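Local coordinates for trehalose-6-phosphate phosphatase related protein (Thermoplasma acidophilum, PDB 1U02), which removes the phosphate from trehalose 6-phosphate to give free trehalose, a magnesium-dependent step of trehalose biosynthesis, at residues 83-86 with 87-91; 94-97 with 98-101; 135-138 with 139-143; 153-156 with 157-161. One frame throughout, in Å; residues are numbered along the deposited sequence.

In the fold
Contacts 1 to 3 lie on helices 86-96, 99-102 and 127-141, beside the four-stranded antiparallel sheet, and the fourth leads from that sheet toward the magnesium site. Contacts 1 and 2 sit near the two ends of helix 86-96, their centres about 17 Å apart; contact 3 closes helix 127-141, its F141 packing against both contact 1 and D95 of contact 2, and its I137 against T96 and W99 of contact 2. Contacts 1, 3 and 4 are surface contacts, whereas contact 2 is partly buried through T96 and W99. Contact 4, nearest the centre of the chain, has no helical turn: a beta turn and an arginine-valine contact follow strand 151-155.

Contact 1: 83-86 with 87-91; sequences DRFL and GVFDR
F85 and V88 stand side by side and point the same way, CD1 of F85 lying 4.1 Å from CG2 of V88. That methyl is set beside the backbone N of V88 and anti to its carbonyl carbon, which turns it back toward F85, while CG1 of V88 is left to meet F141. F89, one residue further on, meets F85 on its CB: CE2 of the F89 ring comes within 3.9 Å of CB of F85, so the ring touches the stem of F85. The backbone here is the first turn of helix 86-96, entered from a short 3-10 segment. F89 N donates to F85 O over 3.2 Å, with the N-H...O angle at 167°. The following bond, from D90 N to L86 O, is weak at 3.4 Å. A water bridges the start of the helix, donating to D83 O at 2.9 Å and accepting from G87 N at 3.3 Å. The carboxylate of D90 reaches back over the turn, and its OD1 forms a salt bridge with R110. F89 is buried and touches V143, and the F85 ring reaches V156 and P157.

Contact 2: 94-97 with 98-101; sequences EDTR and SWVS
S98 follows directly on R97, whose CG lies 3.2 Å from S98 N. A water accepts from that same N at 3.0 Å and donates over an equal distance to E94 O, so that a solvent molecule links the two backbones. W99 carries the contact. Its N donates to T96 O at 2.9 Å and closes a type I beta turn from T96 to W99. The indole then lies against T96: CG2 of T96 stands over the six-membered ring of W99, 3.7 Å from its centroid and 18° off the normal, a CH-pi contact. With CG2 beside the backbone N of T96, OG1 takes the place between N and the carbonyl carbon and is bonded to I92 O and Y117 OH. R133 makes a cation-pi contact with W99. V100 N reaches R97 O in a weak bond of 3.5 Å, and CG2 of V100 lies 3.3 Å from that same oxygen. At S101 both N and OG donate to S98 O, the hydroxyl at 2.8 Å and in the carbonyl plane. The whole is a tight connection between consecutive helices, the turn joining helix 86-96 to the short helix 99-102 while W99 packs on helix 127-141.

Contact 3: 135-138 with 139-143; sequences EEIA and RIFGV
A138 O takes two backbone donors where the helix stops: V143 N at 3.0 Å, in the carbonyl plane and on a lone pair, and G142 N at 2.9 Å in a weak, strongly bent bond. G142 has positive phi (69°) and is the C-prime residue of a Schellman motif, in which its N also reaches R139 O weakly. The turned chain brings V143 back over A138, CG2 of the valine 4.1 Å from CB of the alanine. Before that, helix 127-141 runs regularly, with R139 N, I140 N and F141 N donating to E135 O, E136 O and I137 O. The apolar side is made by I137 and F141, which lie side by side and point the same way. CG2 of I137, anti to its own backbone N, meets CD2 of the F141 ring at 3.7 Å, and I137 O sits at the edge of that ring, in its plane. F141 goes on to pack against V88, R91, I92 and D95 of helix 86-96, while I137 and A138 rest on L154. On another side, R139 folds back along E135, its extended chain laying one guanidinium face over E135 O, with NH2 3.4 Å from CB of E135. The ion pair itself is long, OE1 of E135 to NH2 of R139 being 3.9 Å with the two planes 69° apart; OE2 of E135 is bonded to Y147 OH. E136 lies along I140, CG to CD1 of the isoleucine at 3.9 Å.

Contact 4: 153-156 with 157-161; sequences ELRV and PGVNK
A type II beta turn from V156 to V159 takes the chain off strand 151-155 of the antiparallel sheet and leads it to helix 161-169. P157 and G158 fill its two central places, the glycine with phi at 83°, and the closing bond from V159 N to V156 O is weak at 3.5 Å. G158 N is held from outside by E144 OE1. Within the turn, CG1 of V159 leans on V156, 3.2 Å from its O and 3.9 Å from its CB, while CG1 of V156 packs against CD of P157 at 3.7 Å. Past the turn, N160 caps helix 161-169 through OD1 to S163 N, and K161 makes salt bridges with D7, the probable nucleophile and a magnesium ligand, and with D183. It is K161 that reaches the active site; the side chain of R155 stays about 11 Å from the bound magnesium ion. R155 meets the loop with the flat of its guanidinium, its NE paired with E144 OE2 in a salt bridge. CG of R155 lies between its backbone N and carbonyl carbon (chi1 60°), and the extended chain beyond it crosses V159. One methyl of that valine lies over the guanidinium face, offset toward the rim, with CG2 of V159 3.3 Å from NE of R155.

Contact 1: 83-86 with 87-91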
ATOM      1  N   ASP A  83      16.310  -0.231   6.964  1.00 17.85           N
ATOM      2  CA  ASP A  83      17.314  -0.823   6.094  1.00 18.92           C
ATOM      3  C   ASP A  83      18.107  -1.919   6.802  1.00 18.81           C
ATOM      4  O   ASP A  83      18.810  -2.699   6.157  1.00 17.55           O
ATOM      5  CB  ASP A  83      18.241   0.252   5.510  1.00 21.90           C
ATOM      6  CG  ASP A  83      18.835   1.151   6.563  1.00 24.83           C
ATOM      7  OD1 ASP A  83      18.095   1.579   7.467  1.00 23.84           O
ATOM      8  OD2 ASP A  83      20.046   1.443   6.473  1.00 28.09           O
ATOM      9  N   ARG A  84      17.970  -1.999   8.125  1.00 19.17           N
ATOM     10  CA  ARG A  84      18.657  -3.032   8.901  1.00 20.08           C
ATOM     11  C   ARG A  84      18.095  -4.398   8.534  1.00 20.98           C
ATOM     12  O   ARG A  84      18.737  -5.423   8.772  1.00 19.44           O
ATOM     13  CB  ARG A  84      18.449  -2.815  10.405  1.00 20.72           C
ATOM     14  CG  ARG A  84      19.098  -1.562  10.974  1.00 24.42           C
ATOM     15  CD  ARG A  84      18.670  -1.354  12.423  1.00 28.14           C
ATOM     16  NE  ARG A  84      17.227  -1.132  12.529  1.00 29.56           N
ATOM     17  CZ  ARG A  84      16.562  -1.028  13.677  1.00 31.30           C
ATOM     18  NH1 ARG A  84      17.206  -1.130  14.836  1.00 30.70           N
ATOM     19  NH2 ARG A  84      15.253  -0.810  13.664  1.00 27.45           N
ATOM     20  N   PHE A  85      16.896  -4.401   7.956  1.00 18.98           N
ATOM     21  CA  PHE A  85      16.216  -5.637   7.569  1.00 19.45           C
ATOM     22  C   PHE A  85      16.439  -6.108   6.129  1.00 18.54           C
ATOM     23  O   PHE A  85      15.889  -7.131   5.727  1.00 19.63           O
ATOM     24  CB  PHE A  85      14.709  -5.492   7.817  1.00 18.28           C
ATOM     25  CG  PHE A  85      14.329  -5.501   9.270  1.00 18.18           C
ATOM     26  CD1 PHE A  85      14.086  -6.704   9.933  1.00 18.23           C
ATOM     27  CD2 PHE A  85      14.223  -4.308   9.984  1.00 19.77           C
ATOM     28  CE1 PHE A  85      13.737  -6.721  11.290  1.00 18.56           C
ATOM     29  CE2 PHE A  85      13.876  -4.312  11.344  1.00 19.62           C
ATOM     30  CZ  PHE A  85      13.632  -5.523  11.994  1.00 19.12           C
ATOM     31  N   LEU A  86      17.232  -5.379   5.352  1.00 19.33           N
ATOM     32  CA  LEU A  86      17.474  -5.774   3.966  1.00 20.88           C
ATOM     33  C   LEU A  86      18.027  -7.196   3.817  1.00 20.47           C
ATOM     34  O   LEU A  86      17.561  -7.962   2.974  1.00 19.89           O
ATOM     35  CB  LEU A  86      18.414  -4.775   3.277  1.00 20.75           C
ATOM     36  CG  LEU A  86      17.834  -3.374   3.045  1.00 20.62           C
ATOM     37  CD1 LEU A  86      18.889  -2.466   2.419  1.00 21.83           C
ATOM     38  CD2 LEU A  86      16.611  -3.468   2.139  1.00 20.17           C
ATOM     39  N   GLY A  87      19.019  -7.554   4.625  1.00 20.02           N
ATOM     40  CA  GLY A  87      19.574  -8.895   4.527  1.00 19.67           C
ATOM     41  C   GLY A  87      18.581  -9.955   4.978  1.00 21.06           C
ATOM     42  O   GLY A  87      18.573 -11.079   4.468  1.00 20.30           O
ATOM     43  N   VAL A  88      17.734  -9.594   5.935  1.00 19.44           N
ATOM     44  CA  VAL A  88      16.737 -10.512   6.472  1.00 19.61           C
ATOM     45  C   VAL A  88      15.745 -10.985   5.416  1.00 17.79           C
ATOM     46  O   VAL A  88      15.543 -12.183   5.230  1.00 16.49           O
ATOM     47  CB  VAL A  88      15.958  -9.860   7.633  1.00 20.53           C
ATOM     48  CG1 VAL A  88      14.902 -10.821   8.157  1.00 21.91           C
ATOM     49  CG2 VAL A  88      16.923  -9.488   8.742  1.00 24.96           C
ATOM     50  N   PHE A  89      15.124 -10.045   4.717  1.00 17.75           N
ATOM     51  CA  PHE A  89      14.162 -10.426   3.703  1.00 17.04           C
ATOM     52  C   PHE A  89      14.778 -11.189   2.539  1.00 17.70           C
ATOM     53  O   PHE A  89      14.092 -11.975   1.885  1.00 16.19           O
ATOM     54  CB  PHE A  89      13.385  -9.195   3.256  1.00 16.09           C
ATOM     55  CG  PHE A  89      12.396  -8.744   4.281  1.00 15.22           C
ATOM     56  CD1 PHE A  89      11.251  -9.501   4.525  1.00 16.02           C
ATOM     57  CD2 PHE A  89      12.637  -7.619   5.067  1.00 13.88           C
ATOM     58  CE1 PHE A  89      10.358  -9.148   5.545  1.00 14.23           C
ATOM     59  CE2 PHE A  89      11.750  -7.257   6.088  1.00 14.27           C
ATOM     60  CZ  PHE A  89      10.609  -8.027   6.326  1.00 15.18           C
ATOM     61  N   ASP A  90      16.068 -10.979   2.287  1.00 18.07           N
ATOM     62  CA  ASP A  90      16.736 -11.730   1.225  1.00 20.85           C
ATOM     63  C   ASP A  90      16.781 -13.194   1.664  1.00 19.76           C
ATOM     64  O   ASP A  90      16.483 -14.100   0.884  1.00 19.35           O
ATOM     65  CB  ASP A  90      18.170 -11.238   0.996  1.00 24.85           C
ATOM     66  CG  ASP A  90      18.225  -9.908   0.267  1.00 28.77           C
ATOM     67  OD1 ASP A  90      17.350  -9.660  -0.593  1.00 28.76           O
ATOM     68  OD2 ASP A  90      19.156  -9.117   0.543  1.00 31.81           O
ATOM     69  N   ARG A  91      17.149 -13.415   2.925  1.00 18.45           N
ATOM     70  CA  ARG A  91      17.239 -14.762   3.477  1.00 19.03           C
ATOM     71  C   ARG A  91      15.864 -15.421   3.573  1.00 17.78           C
ATOM     72  O   ARG A  91      15.722 -16.619   3.319  1.00 15.90           O
ATOM     73  CB  ARG A  91      17.895 -14.735   4.865  1.00 21.78           C
ATOM     74  CG  ARG A  91      19.338 -14.229   4.860  1.00 28.54           C
ATOM     75  CD  ARG A  91      20.137 -14.725   6.077  1.00 33.64           C
ATOM     76  NE  ARG A  91      19.727 -14.114   7.343  1.00 39.13           N
ATOM     77  CZ  ARG A  91      19.958 -12.847   7.684  1.00 41.74           C
ATOM     78  NH1 ARG A  91      20.603 -12.033   6.853  1.00 42.29           N
ATOM     79  NH2 ARG A  91      19.550 -12.391   8.862  1.00 42.36           N
TER
HETATM   80  O   HOH W   1      20.597  -5.016   6.010  1.00 45.62           O
HETATM   81  O   HOH W   2      19.365  -7.660   7.632  1.00 27.32           O

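Contact 2: 94-97 with 98-101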
ATOM      1  N   GLU A  94      14.943 -16.629   0.139  1.00 17.79           N
ATOM      2  CA  GLU A  94      15.768 -17.772  -0.225  1.00 19.80           C
ATOM      3  C   GLU A  94      15.326 -19.046   0.483  1.00 20.03           C
ATOM      4  O   GLU A  94      15.277 -20.119  -0.124  1.00 18.34           O
ATOM      5  CB  GLU A  94      17.239 -17.487   0.092  1.00 24.50           C
ATOM      6  CG  GLU A  94      18.172 -18.659  -0.179  1.00 30.48           C
ATOM      7  CD  GLU A  94      17.950 -19.289  -1.547  1.00 35.18           C
ATOM      8  OE1 GLU A  94      17.942 -18.552  -2.558  1.00 36.79           O
ATOM      9  OE2 GLU A  94      17.787 -20.527  -1.610  1.00 38.18           O
ATOM     10  N   ASP A  95      14.984 -18.929   1.762  1.00 17.60           N
ATOM     11  CA  ASP A  95      14.579 -20.097   2.525  1.00 19.06           C
ATOM     12  C   ASP A  95      13.133 -20.529   2.306  1.00 18.44           C
ATOM     13  O   ASP A  95      12.769 -21.648   2.650  1.00 18.89           O
ATOM     14  CB  ASP A  95      14.828 -19.866   4.024  1.00 22.17           C
ATOM     15  CG  ASP A  95      16.305 -19.616   4.349  1.00 25.86           C
ATOM     16  OD1 ASP A  95      17.181 -20.042   3.566  1.00 26.65           O
ATOM     17  OD2 ASP A  95      16.592 -19.006   5.403  1.00 27.25           O
ATOM     18  N   THR A  96      12.308 -19.667   1.722  1.00 16.32           N
ATOM     19  CA  THR A  96      10.910 -20.034   1.527  1.00 15.76           C
ATOM     20  C   THR A  96      10.427 -20.099   0.078  1.00 16.90           C
ATOM     21  O   THR A  96       9.311 -20.557  -0.180  1.00 16.57           O
ATOM     22  CB  THR A  96       9.974 -19.068   2.300  1.00 14.70           C
ATOM     23  OG1 THR A  96      10.084 -17.748   1.751  1.00 14.88           O
ATOM     24  CG2 THR A  96      10.344 -19.030   3.778  1.00 14.38           C
ATOM     25  N   ARG A  97      11.252 -19.659  -0.867  1.00 17.24           N
ATOM     26  CA  ARG A  97      10.830 -19.659  -2.270  1.00 19.73           C
ATOM     27  C   ARG A  97      10.394 -21.027  -2.795  1.00 19.76           C
ATOM     28  O   ARG A  97       9.538 -21.111  -3.672  1.00 18.43           O
ATOM     29  CB  ARG A  97      11.936 -19.099  -3.172  1.00 22.94           C
ATOM     30  CG  ARG A  97      13.119 -20.024  -3.369  1.00 29.10           C
ATOM     31  CD  ARG A  97      14.160 -19.382  -4.276  1.00 33.24           C
ATOM     32  NE  ARG A  97      15.338 -20.226  -4.442  1.00 37.43           N
ATOM     33  CZ  ARG A  97      15.349 -21.378  -5.105  1.00 38.38           C
ATOM     34  NH1 ARG A  97      14.240 -21.833  -5.676  1.00 38.93           N
ATOM     35  NH2 ARG A  97      16.471 -22.079  -5.192  1.00 40.52           N
ATOM     36  N   SER A  98      10.968 -22.094  -2.249  1.00 20.28           N
ATOM     37  CA  SER A  98      10.625 -23.439  -2.695  1.00 21.60           C
ATOM     38  C   SER A  98       9.215 -23.875  -2.291  1.00 20.54           C
ATOM     39  O   SER A  98       8.719 -24.896  -2.771  1.00 19.74           O
ATOM     40  CB  SER A  98      11.640 -24.454  -2.159  1.00 22.64           C
ATOM     41  OG  SER A  98      11.506 -24.605  -0.758  1.00 26.62           O
ATOM     42  N   TRP A  99       8.563 -23.110  -1.419  1.00 18.44           N
ATOM     43  CA  TRP A  99       7.220 -23.471  -0.983  1.00 17.09           C
ATOM     44  C   TRP A  99       6.200 -23.429  -2.116  1.00 15.22           C
ATOM     45  O   TRP A  99       5.105 -23.980  -1.989  1.00 12.83           O
ATOM     46  CB  TRP A  99       6.757 -22.561   0.157  1.00 19.96           C
ATOM     47  CG  TRP A  99       7.556 -22.726   1.427  1.00 21.65           C
ATOM     48  CD1 TRP A  99       8.561 -23.621   1.658  1.00 23.03           C
ATOM     49  CD2 TRP A  99       7.413 -21.963   2.629  1.00 20.58           C
ATOM     50  NE1 TRP A  99       9.054 -23.460   2.931  1.00 23.19           N
ATOM     51  CE2 TRP A  99       8.367 -22.448   3.549  1.00 21.57           C
ATOM     52  CE3 TRP A  99       6.571 -20.910   3.018  1.00 20.32           C
ATOM     53  CZ2 TRP A  99       8.500 -21.917   4.839  1.00 20.86           C
ATOM     54  CZ3 TRP A  99       6.705 -20.381   4.304  1.00 20.15           C
ATOM     55  CH2 TRP A  99       7.662 -20.886   5.193  1.00 19.46           C
ATOM     56  N   VAL A 100       6.549 -22.774  -3.220  1.00 13.98           N
ATOM     57  CA  VAL A 100       5.640 -22.716  -4.357  1.00 14.34           C
ATOM     58  C   VAL A 100       5.385 -24.127  -4.898  1.00 14.39           C
ATOM     59  O   VAL A 100       4.351 -24.384  -5.508  1.00 14.01           O
ATOM     60  CB  VAL A 100       6.187 -21.828  -5.503  1.00 13.44           C
ATOM     61  CG1 VAL A 100       6.314 -20.385  -5.024  1.00 14.99           C
ATOM     62  CG2 VAL A 100       7.537 -22.347  -5.984  1.00 15.29           C
ATOM     63  N   SER A 101       6.329 -25.038  -4.682  1.00 15.90           N
ATOM     64  CA  SER A 101       6.152 -26.410  -5.146  1.00 19.37           C
ATOM     65  C   SER A 101       5.513 -27.258  -4.040  1.00 19.28           C
ATOM     66  O   SER A 101       4.775 -28.201  -4.320  1.00 19.24           O
ATOM     67  CB  SER A 101       7.491 -27.018  -5.595  1.00 18.99           C
ATOM     68  OG  SER A 101       8.438 -27.058  -4.542  1.00 21.28           O
TER
HETATM   69  O   HOH W   3      13.322 -22.337  -0.439  1.00 28.38           O

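Contact 3: 135-138 with 139-143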
ATOM      1  N   GLU A 135       4.503 -18.180  10.109  1.00 17.48           N
ATOM      2  CA  GLU A 135       4.659 -17.623  11.446  1.00 19.24           C
ATOM      3  C   GLU A 135       5.973 -18.081  12.077  1.00 19.97           C
ATOM      4  O   GLU A 135       6.598 -17.335  12.826  1.00 18.52           O
ATOM      5  CB  GLU A 135       3.462 -18.023  12.311  1.00 20.93           C
ATOM      6  CG  GLU A 135       2.146 -17.590  11.676  1.00 23.54           C
ATOM      7  CD  GLU A 135       0.922 -18.048  12.440  1.00 25.57           C
ATOM      8  OE1 GLU A 135       0.911 -19.201  12.916  1.00 25.59           O
ATOM      9  OE2 GLU A 135      -0.039 -17.252  12.545  1.00 25.66           O
ATOM     10  N   GLU A 136       6.396 -19.302  11.758  1.00 19.21           N
ATOM     11  CA  GLU A 136       7.649 -19.834  12.289  1.00 20.17           C
ATOM     12  C   GLU A 136       8.815 -19.033  11.713  1.00 19.01           C
ATOM     13  O   GLU A 136       9.752 -18.665  12.430  1.00 16.55           O
ATOM     14  CB  GLU A 136       7.788 -21.316  11.925  1.00 24.00           C
ATOM     15  CG  GLU A 136       9.087 -21.962  12.381  1.00 28.87           C
ATOM     16  CD  GLU A 136       9.109 -23.461  12.124  1.00 34.83           C
ATOM     17  OE1 GLU A 136       8.934 -23.874  10.954  1.00 38.04           O
ATOM     18  OE2 GLU A 136       9.299 -24.231  13.094  1.00 36.53           O
ATOM     19  N   ILE A 137       8.758 -18.763  10.414  1.00 16.66           N
ATOM     20  CA  ILE A 137       9.802 -17.982   9.769  1.00 15.92           C
ATOM     21  C   ILE A 137       9.844 -16.586  10.391  1.00 14.68           C
ATOM     22  O   ILE A 137      10.915 -16.029  10.623  1.00 13.89           O
ATOM     23  CB  ILE A 137       9.548 -17.866   8.249  1.00 15.60           C
ATOM     24  CG1 ILE A 137       9.851 -19.204   7.575  1.00 16.63           C
ATOM     25  CG2 ILE A 137      10.427 -16.783   7.644  1.00 17.06           C
ATOM     26  CD1 ILE A 137      11.321 -19.605   7.652  1.00 14.72           C
ATOM     27  N   ALA A 138       8.669 -16.031  10.666  1.00 15.28           N
ATOM     28  CA  ALA A 138       8.571 -14.707  11.261  1.00 17.40           C
ATOM     29  C   ALA A 138       9.262 -14.658  12.622  1.00 18.68           C
ATOM     30  O   ALA A 138       9.973 -13.699  12.935  1.00 16.52           O
ATOM     31  CB  ALA A 138       7.110 -14.307  11.404  1.00 17.03           C
ATOM     32  N   ARG A 139       9.056 -15.693  13.431  1.00 17.19           N
ATOM     33  CA  ARG A 139       9.675 -15.729  14.754  1.00 20.21           C
ATOM     34  C   ARG A 139      11.181 -15.911  14.620  1.00 19.45           C
ATOM     35  O   ARG A 139      11.958 -15.281  15.332  1.00 18.89           O
ATOM     36  CB  ARG A 139       9.081 -16.863  15.598  1.00 22.08           C
ATOM     37  CG  ARG A 139       7.561 -16.817  15.678  1.00 27.64           C
ATOM     38  CD  ARG A 139       6.999 -17.770  16.720  1.00 33.03           C
ATOM     39  NE  ARG A 139       5.552 -17.911  16.575  1.00 37.70           N
ATOM     40  CZ  ARG A 139       4.961 -18.758  15.738  1.00 37.94           C
ATOM     41  NH1 ARG A 139       5.691 -19.554  14.968  1.00 37.86           N
ATOM     42  NH2 ARG A 139       3.637 -18.799  15.657  1.00 39.19           N
ATOM     43  N   ILE A 140      11.593 -16.772  13.697  1.00 18.33           N
ATOM     44  CA  ILE A 140      13.012 -17.020  13.490  1.00 19.36           C
ATOM     45  C   ILE A 140      13.777 -15.754  13.105  1.00 18.80           C
ATOM     46  O   ILE A 140      14.826 -15.456  13.678  1.00 17.82           O
ATOM     47  CB  ILE A 140      13.225 -18.084  12.397  1.00 19.08           C
ATOM     48  CG1 ILE A 140      12.644 -19.420  12.862  1.00 23.32           C
ATOM     49  CG2 ILE A 140      14.707 -18.217  12.075  1.00 21.90           C
ATOM     50  CD1 ILE A 140      12.590 -20.481  11.775  1.00 23.82           C
ATOM     51  N   PHE A 141      13.242 -15.004  12.146  1.00 17.80           N
ATOM     52  CA  PHE A 141      13.893 -13.792  11.670  1.00 18.66           C
ATOM     53  C   PHE A 141      13.524 -12.516  12.406  1.00 18.84           C
ATOM     54  O   PHE A 141      14.082 -11.453  12.127  1.00 20.62           O
ATOM     55  CB  PHE A 141      13.613 -13.622  10.184  1.00 17.59           C
ATOM     56  CG  PHE A 141      14.314 -14.630   9.328  1.00 18.88           C
ATOM     57  CD1 PHE A 141      15.604 -14.390   8.867  1.00 20.05           C
ATOM     58  CD2 PHE A 141      13.698 -15.836   9.009  1.00 17.30           C
ATOM     59  CE1 PHE A 141      16.276 -15.338   8.094  1.00 21.71           C
ATOM     60  CE2 PHE A 141      14.355 -16.792   8.240  1.00 19.72           C
ATOM     61  CZ  PHE A 141      15.647 -16.543   7.781  1.00 22.13           C
ATOM     62  N   GLY A 142      12.586 -12.613  13.339  1.00 18.38           N
ATOM     63  CA  GLY A 142      12.187 -11.438  14.089  1.00 18.07           C
ATOM     64  C   GLY A 142      11.440 -10.405  13.267  1.00 18.10           C
ATOM     65  O   GLY A 142      11.636  -9.201  13.442  1.00 16.37           O
ATOM     66  N   VAL A 143      10.593 -10.870  12.355  1.00 16.61           N
ATOM     67  CA  VAL A 143       9.812  -9.951  11.545  1.00 16.08           C
ATOM     68  C   VAL A 143       8.351 -10.060  11.944  1.00 16.54           C
ATOM     69  O   VAL A 143       7.978 -10.905  12.761  1.00 16.44           O
ATOM     70  CB  VAL A 143       9.978 -10.215  10.030  1.00 15.26           C
ATOM     71  CG1 VAL A 143      11.364  -9.768   9.589  1.00 15.01           C
ATOM     72  CG2 VAL A 143       9.778 -11.687   9.721  1.00 16.38           C
TER

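Contact 4: 153-156 with 157-161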
ATOM      1  N   GLU A 153       1.631 -11.513   4.709  1.00 12.41           N
ATOM      2  CA  GLU A 153       2.878 -10.839   4.391  1.00 13.82           C
ATOM      3  C   GLU A 153       3.803 -10.680   5.582  1.00 13.62           C
ATOM      4  O   GLU A 153       3.361 -10.361   6.690  1.00 13.42           O
ATOM      5  CB  GLU A 153       2.586  -9.447   3.800  1.00 13.63           C
ATOM      6  CG  GLU A 153       3.831  -8.706   3.308  1.00 16.25           C
ATOM      7  CD  GLU A 153       3.529  -7.330   2.715  1.00 19.73           C
ATOM      8  OE1 GLU A 153       3.184  -6.402   3.474  1.00 21.75           O
ATOM      9  OE2 GLU A 153       3.640  -7.177   1.481  1.00 17.86           O
ATOM     10  N   LEU A 154       5.089 -10.924   5.345  1.00 13.05           N
ATOM     11  CA  LEU A 154       6.113 -10.751   6.363  1.00 13.25           C
ATOM     12  C   LEU A 154       6.669  -9.368   6.092  1.00 13.78           C
ATOM     13  O   LEU A 154       7.031  -9.052   4.957  1.00 14.79           O
ATOM     14  CB  LEU A 154       7.218 -11.795   6.216  1.00 12.65           C
ATOM     15  CG  LEU A 154       6.763 -13.220   6.520  1.00 14.41           C
ATOM     16  CD1 LEU A 154       7.946 -14.177   6.394  1.00 13.59           C
ATOM     17  CD2 LEU A 154       6.177 -13.269   7.928  1.00 17.11           C
ATOM     18  N   ARG A 155       6.741  -8.540   7.126  1.00 13.15           N
ATOM     19  CA  ARG A 155       7.217  -7.184   6.940  1.00 13.26           C
ATOM     20  C   ARG A 155       8.011  -6.671   8.136  1.00 12.85           C
ATOM     21  O   ARG A 155       8.211  -7.389   9.118  1.00 11.61           O
ATOM     22  CB  ARG A 155       6.015  -6.276   6.666  1.00 15.46           C
ATOM     23  CG  ARG A 155       4.994  -6.270   7.791  1.00 14.91           C
ATOM     24  CD  ARG A 155       3.692  -5.565   7.416  1.00 16.82           C
ATOM     25  NE  ARG A 155       2.912  -5.254   8.614  1.00 22.38           N
ATOM     26  CZ  ARG A 155       1.704  -4.696   8.619  1.00 24.19           C
ATOM     27  NH1 ARG A 155       1.106  -4.379   7.478  1.00 19.95           N
ATOM     28  NH2 ARG A 155       1.101  -4.437   9.774  1.00 26.44           N
ATOM     29  N   VAL A 156       8.469  -5.426   8.040  1.00 12.12           N
ATOM     30  CA  VAL A 156       9.236  -4.804   9.117  1.00 13.73           C
ATOM     31  C   VAL A 156       8.321  -4.561  10.320  1.00 13.64           C
ATOM     32  O   VAL A 156       7.238  -3.996  10.185  1.00 13.05           O
ATOM     33  CB  VAL A 156       9.847  -3.452   8.655  1.00 13.53           C
ATOM     34  CG1 VAL A 156      10.490  -2.735   9.841  1.00 15.60           C
ATOM     35  CG2 VAL A 156      10.884  -3.696   7.570  1.00 14.21           C
ATOM     36  N   PRO A 157       8.742  -4.996  11.518  1.00 14.39           N
ATOM     37  CA  PRO A 157       7.901  -4.787  12.700  1.00 16.43           C
ATOM     38  C   PRO A 157       7.542  -3.312  12.939  1.00 15.69           C
ATOM     39  O   PRO A 157       8.367  -2.421  12.741  1.00 16.42           O
ATOM     40  CB  PRO A 157       8.754  -5.359  13.836  1.00 17.86           C
ATOM     41  CG  PRO A 157       9.546  -6.448  13.154  1.00 17.30           C
ATOM     42  CD  PRO A 157       9.947  -5.774  11.855  1.00 15.83           C
ATOM     43  N   GLY A 158       6.298  -3.067  13.339  1.00 16.68           N
ATOM     44  CA  GLY A 158       5.862  -1.715  13.649  1.00 17.54           C
ATOM     45  C   GLY A 158       5.419  -0.780  12.538  1.00 19.43           C
ATOM     46  O   GLY A 158       5.053   0.360  12.831  1.00 19.34           O
ATOM     47  N   VAL A 159       5.431  -1.218  11.282  1.00 18.63           N
ATOM     48  CA  VAL A 159       5.007  -0.319  10.205  1.00 20.62           C
ATOM     49  C   VAL A 159       3.567   0.137  10.432  1.00 19.14           C
ATOM     50  O   VAL A 159       2.726  -0.640  10.878  1.00 20.81           O
ATOM     51  CB  VAL A 159       5.136  -0.992   8.817  1.00 21.02           C
ATOM     52  CG1 VAL A 159       6.603  -1.299   8.538  1.00 23.64           C
ATOM     53  CG2 VAL A 159       4.306  -2.266   8.758  1.00 21.33           C
ATOM     54  N   ASN A 160       3.288   1.398  10.116  1.00 20.03           N
ATOM     55  CA  ASN A 160       1.959   1.970  10.326  1.00 19.48           C
ATOM     56  C   ASN A 160       1.664   3.122   9.349  1.00 19.36           C
ATOM     57  O   ASN A 160       2.292   4.178   9.428  1.00 17.56           O
ATOM     58  CB  ASN A 160       1.882   2.485  11.771  1.00 22.03           C
ATOM     59  CG  ASN A 160       0.485   2.907  12.175  1.00 23.34           C
ATOM     60  OD1 ASN A 160      -0.149   3.726  11.514  1.00 23.63           O
ATOM     61  ND2 ASN A 160       0.001   2.351  13.279  1.00 28.00           N
ATOM     62  N   LYS A 161       0.717   2.920   8.433  1.00 19.28           N
ATOM     63  CA  LYS A 161       0.353   3.965   7.471  1.00 20.11           C
ATOM     64  C   LYS A 161      -0.006   5.275   8.165  1.00 19.50           C
ATOM     65  O   LYS A 161       0.459   6.345   7.770  1.00 17.73           O
ATOM     66  CB  LYS A 161      -0.851   3.551   6.625  1.00 22.17           C
ATOM     67  CG  LYS A 161      -0.549   2.804   5.343  1.00 23.94           C
ATOM     68  CD  LYS A 161      -1.854   2.544   4.594  1.00 23.39           C
ATOM     69  CE  LYS A 161      -1.631   1.808   3.283  1.00 26.56           C
ATOM     70  NZ  LYS A 161      -2.933   1.451   2.651  1.00 24.84           N
TER